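Local coordinates for protein heavy metal cation tricomponent efflux pump ZneA(CzcA-like) (Cupriavidus metallidurans, PDB 4K0J) that works as the inner-membrane zinc(II)/proton antiporter of a tripartite heavy-metal efflux system of the RND superfamily, at residues C[64-69]-C[89-94]; C[664-669]-C[812-817]; C[699-704]-C[806-811]. One frame throughout, in Å; residues are numbered along the deposited sequence.

Contact 1: residues C[64-69]-C[89-94]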
loop_
_atom_site.group_PDB
_atom_site.type_symbol
_atom_site.label_atom_id
_atom_site.label_comp_id
_atom_site.label_asym_id
_atom_site.label_seq_id
_atom_site.Cartn_x
_atom_site.Cartn_y
_atom_site.Cartn_z
ATOM N N GLN C 64 -24.107 5.883 22.874
ATOM C CA GLN C 64 -24.058 6.578 21.604
ATOM C C GLN C 64 -22.666 6.558 20.977
ATOM O O GLN C 64 -22.458 7.091 19.889
ATOM C CB GLN C 64 -24.504 8.026 21.800
ATOM C CG GLN C 64 -25.415 8.241 23.003
ATOM C CD GLN C 64 -24.740 9.001 24.126
ATOM O OE1 GLN C 64 -23.512 9.118 24.168
ATOM N NE2 GLN C 64 -25.543 9.530 25.042
ATOM N N ILE C 65 -21.709 5.949 21.660
ATOM C CA ILE C 65 -20.336 5.990 21.180
ATOM C C ILE C 65 -19.886 4.634 20.653
ATOM O O ILE C 65 -19.617 4.483 19.464
ATOM C CB ILE C 65 -19.370 6.480 22.275
ATOM C CG1 ILE C 65 -19.922 7.735 22.947
ATOM C CG2 ILE C 65 -18.009 6.776 21.687
ATOM C CD1 ILE C 65 -20.068 8.893 22.000
ATOM N N THR C 66 -19.817 3.648 21.541
ATOM C CA THR C 66 -19.341 2.319 21.172
ATOM C C THR C 66 -20.262 1.631 20.165
ATOM O O THR C 66 -19.798 0.902 19.293
ATOM C CB THR C 66 -19.171 1.420 22.412
ATOM O OG1 THR C 66 -18.367 2.096 23.384
ATOM C CG2 THR C 66 -18.499 0.115 22.044
ATOM N N ILE C 67 -21.564 1.877 20.278
ATOM C CA ILE C 67 -22.546 1.210 19.420
ATOM C C ILE C 67 -22.481 1.560 17.918
ATOM O O ILE C 67 -22.341 0.658 17.088
ATOM C CB ILE C 67 -23.984 1.371 19.960
ATOM C CG1 ILE C 67 -24.100 0.711 21.328
ATOM C CG2 ILE C 67 -24.984 0.745 19.004
ATOM C CD1 ILE C 67 -24.143 -0.796 21.255
ATOM N N PRO C 68 -22.578 2.859 17.557
ATOM C CA PRO C 68 -22.556 3.177 16.120
ATOM C C PRO C 68 -21.177 2.942 15.490
ATOM O O PRO C 68 -21.062 2.578 14.307
ATOM C CB PRO C 68 -22.902 4.666 16.096
ATOM C CG PRO C 68 -22.395 5.183 17.397
ATOM C CD PRO C 68 -22.647 4.081 18.383
ATOM N N LEU C 69 -20.141 3.167 16.295
ATOM C CA LEU C 69 -18.779 2.835 15.922
ATOM C C LEU C 69 -18.687 1.351 15.633
ATOM O O LEU C 69 -18.074 0.949 14.660
ATOM C CB LEU C 69 -17.806 3.201 17.038
ATOM C CG LEU C 69 -17.067 4.526 16.901
ATOM C CD1 LEU C 69 -18.043 5.690 16.855
ATOM C CD2 LEU C 69 -16.084 4.694 18.044
ATOM N N GLY C 89 -14.334 7.190 31.643
ATOM C CA GLY C 89 -13.132 7.593 30.949
ATOM C C GLY C 89 -13.194 7.379 29.449
ATOM O O GLY C 89 -12.782 8.260 28.692
ATOM N N LEU C 90 -13.716 6.235 29.005
ATOM C CA LEU C 90 -13.548 5.877 27.599
ATOM C C LEU C 90 -14.387 4.739 27.019
ATOM O O LEU C 90 -15.055 3.984 27.722
ATOM C CB LEU C 90 -12.077 5.546 27.326
ATOM C CG LEU C 90 -11.660 4.118 27.671
ATOM C CD1 LEU C 90 -10.310 3.818 27.076
ATOM C CD2 LEU C 90 -11.623 3.900 29.166
ATOM N N SER C 91 -14.313 4.646 25.696
ATOM C CA SER C 91 -14.789 3.508 24.930
ATOM C C SER C 91 -13.635 3.008 24.079
ATOM O O SER C 91 -13.195 3.704 23.163
ATOM C CB SER C 91 -15.913 3.931 23.999
ATOM O OG SER C 91 -15.868 3.168 22.807
ATOM N N LEU C 92 -13.134 1.815 24.382
ATOM C CA LEU C 92 -12.051 1.246 23.582
ATOM C C LEU C 92 -12.504 -0.006 22.837
ATOM O O LEU C 92 -13.016 -0.959 23.432
ATOM C CB LEU C 92 -10.781 0.998 24.411
ATOM C CG LEU C 92 -10.687 -0.093 25.473
ATOM C CD1 LEU C 92 -9.243 -0.309 25.854
ATOM C CD2 LEU C 92 -11.485 0.292 26.688
ATOM N N ILE C 93 -12.325 0.013 21.521
ATOM C CA ILE C 93 -12.813 -1.069 20.678
ATOM C C ILE C 93 -11.664 -1.858 20.086
ATOM O O ILE C 93 -10.829 -1.302 19.382
ATOM C CB ILE C 93 -13.683 -0.525 19.536
ATOM C CG1 ILE C 93 -15.001 0.031 20.086
ATOM C CG2 ILE C 93 -13.923 -1.597 18.491
ATOM C CD1 ILE C 93 -15.886 0.663 19.036
ATOM N N THR C 94 -11.615 -3.153 20.378
ATOM C CA THR C 94 -10.555 -4.007 19.862
ATOM C C THR C 94 -11.014 -4.732 18.601
ATOM O O THR C 94 -12.097 -5.313 18.577
ATOM C CB THR C 94 -10.092 -5.035 20.917
ATOM O OG1 THR C 94 -9.465 -4.352 22.008
ATOM C CG2 THR C 94 -9.098 -6.012 20.317
#
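Helix 62-73 packs on strand 90-97 within a β-α-β-β-α-β unit of the RND porter domain, the ferredoxin-like subdomain called PN1 in pumps of the AcrB type; Thr66 and Leu69 face Ser91 and Ile93. The short helical and strand axes run nearly parallel, 21° apart, with a closest approach of 8.7 Å. The one polar link joins two hydroxyls: Thr66 OG1 lies 2.8 Å from Ser91 OG, a hydrogen bond in which either may donate. Thr66 OG1 is also bonded to Ser86 OG on strand 79-87, so a buried hydroxyl of the helix is tied to two strands of the sheet. OG1 beside the backbone N (chi1 -52°) puts CG2 of Thr66 anti to that N, alongside Ile93, whose CG1 it meets at 4.0 Å. Ile65 adds a looser touch, CG2 to Ser91 CB at 4.2 Å, while its CD1 branch turns from the strand. Ile67, on the far side of the helix, packs on Asp749 of a second subunit. Ile93 is extended beyond CB (chi2 177°), which carries its terminal methyl to the helix: CD1 ends 3.8 Å from Leu69 CB and 3.9 Å from the carbonyl O of Thr66.

Contact 2: residues C[664-669]-C[812-817]; sequences HSDLVV and LNLRGR
Leu667 and Leu812 form an antiparallel hydrogen-bonded pair, the backbone core of the contact: Leu667 N donates to Leu812 O at 2.9 Å, and Leu812 N returns a bond of 2.9 Å to Leu667 O. That carbonyl also takes the hydroxyl of Ser665, set between its own backbone N and carbonyl carbon (chi1 66°), whose OG donates at 2.7 Å from above the carbonyl plane, on the face opposite to Leu812 N. Two side-chain-to-backbone bonds extend the pairing before Leu667 and after Leu812. Asp666 N points almost straight (170°) at Asn813 OD1, 3.2 Å away and in the carbonyl plane of the amide, while Asp666 OD2 receives a weak bond from Leu814 N at 3.4 Å. Asp698 holds the other end of the amide, through Asn813 ND2. Among apolar contacts, Leu667 CB meets Leu812 CG at 3.7 Å; the side chains of Leu667 and Leu814 cross at about a right angle, CD1 of Leu667 touching CB of Leu814 at 3.7 Å. Phe822 and Leu823 of helix 820-830 continue the packing around Leu667. First and third strands pairing at the sheet centre, where the third leaves for the second helix, mark the ferredoxin-like β-α-β-β-α-β fold of the subdomain corresponding to PC2 of AcrB-type pumps.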
loop_
_atom_site.group_PDB
_atom_site.type_symbol
_atom_site.label_atom_id
_atom_site.label_comp_id
_atom_site.label_asym_id
_atom_site.label_seq_id
_atom_site.Cartn_x
_atom_site.Cartn_y
_atom_site.Cartn_z
ATOM N N HIS C 664 -7.541 -11.582 30.209
ATOM C CA HIS C 664 -6.187 -12.045 30.444
ATOM C C HIS C 664 -6.145 -13.373 31.187
ATOM O O HIS C 664 -5.734 -13.434 32.345
ATOM C CB HIS C 664 -5.418 -10.980 31.212
ATOM C CG HIS C 664 -5.457 -9.636 30.562
ATOM N ND1 HIS C 664 -4.521 -9.230 29.636
ATOM C CD2 HIS C 664 -6.325 -8.607 30.694
ATOM C CE1 HIS C 664 -4.805 -8.005 29.234
ATOM N NE2 HIS C 664 -5.897 -7.605 29.856
ATOM N N SER C 665 -6.569 -14.434 30.509
ATOM C CA SER C 665 -6.526 -15.782 31.074
ATOM C C SER C 665 -6.478 -16.834 29.968
ATOM O O SER C 665 -6.856 -16.562 28.826
ATOM C CB SER C 665 -7.728 -16.029 31.991
ATOM O OG SER C 665 -8.938 -16.025 31.257
ATOM N N ASP C 666 -6.011 -18.032 30.314
ATOM C CA ASP C 666 -5.868 -19.120 29.351
ATOM C C ASP C 666 -7.219 -19.516 28.777
ATOM O O ASP C 666 -7.359 -19.742 27.577
ATOM C CB ASP C 666 -5.230 -20.340 30.019
ATOM C CG ASP C 666 -4.112 -19.967 30.979
ATOM O OD1 ASP C 666 -3.546 -18.859 30.847
ATOM O OD2 ASP C 666 -3.797 -20.788 31.867
ATOM N N LEU C 667 -8.211 -19.593 29.655
ATOM C CA LEU C 667 -9.551 -20.025 29.288
ATOM C C LEU C 667 -10.569 -18.975 29.701
ATOM O O LEU C 667 -10.384 -18.287 30.702
ATOM C CB LEU C 667 -9.881 -21.351 29.983
ATOM C CG LEU C 667 -9.096 -22.590 29.548
ATOM C CD1 LEU C 667 -9.132 -23.660 30.628
ATOM C CD2 LEU C 667 -9.658 -23.129 28.243
ATOM N N VAL C 668 -11.642 -18.841 28.928
ATOM C CA VAL C 668 -12.762 -18.011 29.353
ATOM C C VAL C 668 -14.070 -18.705 29.045
ATOM O O VAL C 668 -14.127 -19.602 28.202
ATOM C CB VAL C 668 -12.788 -16.619 28.667
ATOM C CG1 VAL C 668 -11.554 -15.799 29.025
ATOM C CG2 VAL C 668 -12.941 -16.760 27.161
ATOM N N VAL C 669 -15.119 -18.285 29.742
ATOM C CA VAL C 669 -16.476 -18.707 29.427
ATOM C C VAL C 669 -17.355 -17.471 29.279
ATOM O O VAL C 669 -17.601 -16.748 30.246
ATOM C CB VAL C 669 -17.062 -19.634 30.507
ATOM C CG1 VAL C 669 -18.516 -19.949 30.192
ATOM C CG2 VAL C 669 -16.254 -20.911 30.597
ATOM N N LEU C 812 -10.535 -17.856 33.553
ATOM C CA LEU C 812 -9.994 -18.967 34.340
ATOM C C LEU C 812 -8.741 -19.610 33.721
ATOM O O LEU C 812 -8.602 -19.665 32.502
ATOM C CB LEU C 812 -11.061 -20.046 34.543
ATOM C CG LEU C 812 -11.409 -20.934 33.346
ATOM C CD1 LEU C 812 -11.874 -22.296 33.828
ATOM C CD2 LEU C 812 -12.464 -20.292 32.458
ATOM N N ASN C 813 -7.842 -20.112 34.565
ATOM C CA ASN C 813 -6.611 -20.755 34.088
ATOM C C ASN C 813 -6.629 -22.285 34.182
ATOM O O ASN C 813 -7.140 -22.852 35.147
ATOM C CB ASN C 813 -5.391 -20.204 34.828
ATOM C CG ASN C 813 -5.175 -18.726 34.575
ATOM O OD1 ASN C 813 -5.397 -18.233 33.468
ATOM N ND2 ASN C 813 -4.743 -18.005 35.604
ATOM N N LEU C 814 -6.048 -22.943 33.182
ATOM C CA LEU C 814 -6.067 -24.404 33.085
ATOM C C LEU C 814 -5.072 -25.090 34.014
ATOM O O LEU C 814 -5.106 -26.309 34.173
ATOM C CB LEU C 814 -5.815 -24.845 31.638
ATOM C CG LEU C 814 -4.820 -24.043 30.784
ATOM C CD1 LEU C 814 -3.383 -24.161 31.283
ATOM C CD2 LEU C 814 -4.911 -24.467 29.324
ATOM N N ARG C 815 -4.192 -24.295 34.616
ATOM C CA ARG C 815 -3.096 -24.790 35.451
ATOM C C ARG C 815 -3.530 -25.785 36.523
ATOM O O ARG C 815 -4.540 -25.587 37.194
ATOM C CB ARG C 815 -2.367 -23.610 36.099
ATOM C CG ARG C 815 -1.407 -23.983 37.213
ATOM C CD ARG C 815 -0.632 -22.764 37.678
ATOM N NE ARG C 815 -1.511 -21.620 37.900
ATOM C CZ ARG C 815 -2.007 -21.278 39.083
ATOM N NH1 ARG C 815 -2.803 -20.223 39.191
ATOM N NH2 ARG C 815 -1.708 -21.989 40.161
ATOM N N GLY C 816 -2.761 -26.860 36.665
ATOM C CA GLY C 816 -3.017 -27.847 37.695
ATOM C C GLY C 816 -3.075 -29.266 37.167
ATOM O O GLY C 816 -2.591 -30.196 37.812
ATOM N N ARG C 817 -3.667 -29.439 35.988
ATOM C CA ARG C 817 -3.875 -30.775 35.442
ATOM C C ARG C 817 -3.744 -30.817 33.923
ATOM O O ARG C 817 -2.655 -30.646 33.380
ATOM C CB ARG C 817 -5.243 -31.321 35.870
ATOM C CG ARG C 817 -5.351 -32.838 35.822
ATOM C CD ARG C 817 -6.699 -33.328 36.335
ATOM N NE ARG C 817 -7.804 -32.974 35.447
ATOM C CZ ARG C 817 -9.024 -33.496 35.533
ATOM N NH1 ARG C 817 -9.973 -33.124 34.688
ATOM N NH2 ARG C 817 -9.296 -34.397 36.466
#

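Contact 3: residues C[699-704]-C[806-811]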
loop_
_atom_site.group_PDB
_atom_site.type_symbol
_atom_site.label_atom_id
_atom_site.label_comp_id
_atom_site.label_asym_id
_atom_site.label_seq_id
_atom_site.Cartn_x
_atom_site.Cartn_y
_atom_site.Cartn_z
ATOM N N VAL C 699 -10.568 -18.631 38.979
ATOM C CA VAL C 699 -11.830 -18.363 38.281
ATOM C C VAL C 699 -12.457 -17.070 38.783
ATOM O O VAL C 699 -12.671 -16.915 39.983
ATOM C CB VAL C 699 -12.873 -19.490 38.478
ATOM C CG1 VAL C 699 -14.254 -19.021 38.022
ATOM C CG2 VAL C 699 -12.478 -20.746 37.727
ATOM N N ILE C 700 -12.759 -16.146 37.874
ATOM C CA ILE C 700 -13.439 -14.909 38.257
ATOM C C ILE C 700 -14.312 -14.352 37.144
ATOM O O ILE C 700 -14.201 -14.763 35.995
ATOM C CB ILE C 700 -12.449 -13.818 38.693
ATOM C CG1 ILE C 700 -11.080 -14.059 38.060
ATOM C CG2 ILE C 700 -12.334 -13.776 40.204
ATOM C CD1 ILE C 700 -9.981 -13.194 38.643
ATOM N N ILE C 701 -15.196 -13.423 37.496
ATOM C CA ILE C 701 -15.969 -12.700 36.497
ATOM C C ILE C 701 -15.186 -11.457 36.114
ATOM O O ILE C 701 -15.002 -10.563 36.938
ATOM C CB ILE C 701 -17.355 -12.279 37.026
ATOM C CG1 ILE C 701 -18.245 -13.506 37.239
ATOM C CG2 ILE C 701 -18.023 -11.297 36.066
ATOM C CD1 ILE C 701 -19.669 -13.164 37.619
ATOM N N ASP C 702 -14.723 -11.415 34.869
ATOM C CA ASP C 702 -13.889 -10.327 34.386
ATOM C C ASP C 702 -14.541 -8.964 34.603
ATOM O O ASP C 702 -13.907 -8.048 35.130
ATOM C CB ASP C 702 -13.562 -10.526 32.906
ATOM C CG ASP C 702 -12.327 -9.757 32.472
ATOM O OD1 ASP C 702 -11.298 -9.837 33.179
ATOM O OD2 ASP C 702 -12.385 -9.071 31.429
ATOM N N GLN C 703 -15.804 -8.834 34.205
ATOM C CA GLN C 703 -16.546 -7.592 34.411
ATOM C C GLN C 703 -16.822 -7.349 35.892
ATOM O O GLN C 703 -17.457 -8.159 36.570
ATOM C CB GLN C 703 -17.856 -7.586 33.623
ATOM C CG GLN C 703 -17.683 -7.522 32.122
ATOM C CD GLN C 703 -17.273 -8.849 31.521
ATOM O OE1 GLN C 703 -17.070 -9.830 32.236
ATOM N NE2 GLN C 703 -17.152 -8.889 30.198
ATOM N N GLU C 704 -16.327 -6.225 36.385
ATOM C CA GLU C 704 -16.495 -5.850 37.776
ATOM C C GLU C 704 -17.953 -5.483 38.036
ATOM O O GLU C 704 -18.640 -5.009 37.134
ATOM C CB GLU C 704 -15.552 -4.690 38.123
ATOM C CG GLU C 704 -15.429 -3.611 37.048
ATOM C CD GLU C 704 -14.529 -4.006 35.881
ATOM O OE1 GLU C 704 -14.248 -3.144 35.018
ATOM O OE2 GLU C 704 -14.115 -5.181 35.822
ATOM N N ARG C 806 -23.919 -8.302 24.142
ATOM C CA ARG C 806 -23.531 -7.986 25.508
ATOM C C ARG C 806 -23.205 -9.297 26.216
ATOM O O ARG C 806 -24.039 -10.203 26.260
ATOM C CB ARG C 806 -24.680 -7.286 26.229
ATOM C CG ARG C 806 -25.549 -6.426 25.333
ATOM C CD ARG C 806 -25.060 -4.989 25.278
ATOM N NE ARG C 806 -25.476 -4.231 26.453
ATOM C CZ ARG C 806 -26.654 -3.627 26.566
ATOM N NH1 ARG C 806 -27.530 -3.691 25.574
ATOM N NH2 ARG C 806 -26.954 -2.958 27.669
ATOM N N HIS C 807 -21.999 -9.412 26.762
ATOM C CA HIS C 807 -21.626 -10.635 27.466
ATOM C C HIS C 807 -20.830 -10.357 28.735
ATOM O O HIS C 807 -20.278 -9.275 28.913
ATOM C CB HIS C 807 -20.847 -11.582 26.541
ATOM C CG HIS C 807 -19.414 -11.191 26.333
ATOM N ND1 HIS C 807 -19.037 -10.114 25.560
ATOM C CD2 HIS C 807 -18.265 -11.738 26.799
ATOM C CE1 HIS C 807 -17.721 -10.011 25.564
ATOM N NE2 HIS C 807 -17.228 -10.985 26.307
ATOM N N LEU C 808 -20.792 -11.341 29.622
ATOM C CA LEU C 808 -19.929 -11.283 30.795
ATOM C C LEU C 808 -18.932 -12.422 30.697
ATOM O O LEU C 808 -19.249 -13.481 30.165
ATOM C CB LEU C 808 -20.741 -11.401 32.084
ATOM C CG LEU C 808 -20.713 -10.195 33.027
ATOM C CD1 LEU C 808 -21.418 -9.005 32.403
ATOM C CD2 LEU C 808 -21.334 -10.546 34.371
ATOM N N THR C 809 -17.725 -12.207 31.204
ATOM C CA THR C 809 -16.648 -13.162 30.992
ATOM C C THR C 809 -16.213 -13.848 32.273
ATOM O O THR C 809 -15.802 -13.194 33.228
ATOM C CB THR C 809 -15.419 -12.481 30.389
ATOM O OG1 THR C 809 -15.821 -11.665 29.284
ATOM C CG2 THR C 809 -14.416 -13.522 29.920
ATOM N N VAL C 810 -16.296 -15.170 32.288
ATOM C CA VAL C 810 -15.740 -15.926 33.392
ATOM C C VAL C 810 -14.346 -16.381 33.000
ATOM O O VAL C 810 -14.183 -17.402 32.335
ATOM C CB VAL C 810 -16.603 -17.150 33.751
ATOM C CG1 VAL C 810 -16.025 -17.857 34.961
ATOM C CG2 VAL C 810 -18.036 -16.736 34.021
ATOM N N ARG C 811 -13.340 -15.614 33.400
ATOM C CA ARG C 811 -11.971 -15.957 33.062
ATOM C C ARG C 811 -11.362 -16.941 34.063
ATOM O O ARG C 811 -11.650 -16.878 35.260
ATOM C CB ARG C 811 -11.119 -14.694 32.897
ATOM C CG ARG C 811 -10.757 -13.956 34.160
ATOM C CD ARG C 811 -9.812 -12.817 33.813
ATOM N NE ARG C 811 -9.062 -12.318 34.961
ATOM C CZ ARG C 811 -9.402 -11.241 35.661
ATOM N NH1 ARG C 811 -10.488 -10.552 35.332
ATOM N NH2 ARG C 811 -8.661 -10.851 36.689
#
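Gln703 grips Thr809 with both ends of its amide, the two side chains crossing at about a right angle. Its chain bends at chi2 (77°), which brings the amide back over strand 807-812: OE1 accepts Thr809 N at 2.7 Å, and NE2 donates to Thr809 OG1 at 3.2 Å, close to the amide plane. Thr800 OG1 is a further partner of that NE2. Asp702 N meanwhile binds Thr809 O at 2.6 Å, so N, O and OG1 of Thr809 are all engaged beyond the end of strand 699-701. Before this point Ile700 and Arg811 form a hydrogen-bonded pair, firm from Ile700 N to Arg811 O (2.9 Å) but weak in return, and Ile701 and Val810 a non-hydrogen-bonded one. The Arg811 side chain leaves between its backbone N and carbonyl carbon (chi1 73°) and runs extended from CG to NE. Ile700 CD1 lies over one face of the guanidinium, toward its NH2 rim, while NH1 makes a salt bridge with Asp702 OD1, modelled implausibly close and so doubtful in detail. Val699 CG1 touches Val810 CG1 at 3.7 Å, and Ile701 CG2 meets Leu808 CD2 at 3.8 Å. Helix 676-690 packs on Ile701 and Val810 through Thr687, and strand 667-672 flanks strand 807-812 on the side away from edge strand 699-701.

Overall arrangement
From the N terminus, contact 1 closes first, over a short loop containing the end of helix 62-73 and strand 79-87. Contact 2 opens at 664-669, far along the chain, and contact 3 opens at 699-704; contact 3 closes at 806-811 and contact 2 directly after, at 812-817, so the smaller loop sits wholly within the larger. These two touch, their centres about 13 Å apart, and join three strands of one four-stranded sheet, which strand 843-847 completes; in it Val669 O probably bonds Val810 N. Contact 1 belongs to a separate sheet, its centre about 19 Å from that of contact 3. Strand 788-802, lying in contact 3's loop, pairs with strand 79-87 and so links the two subdomains.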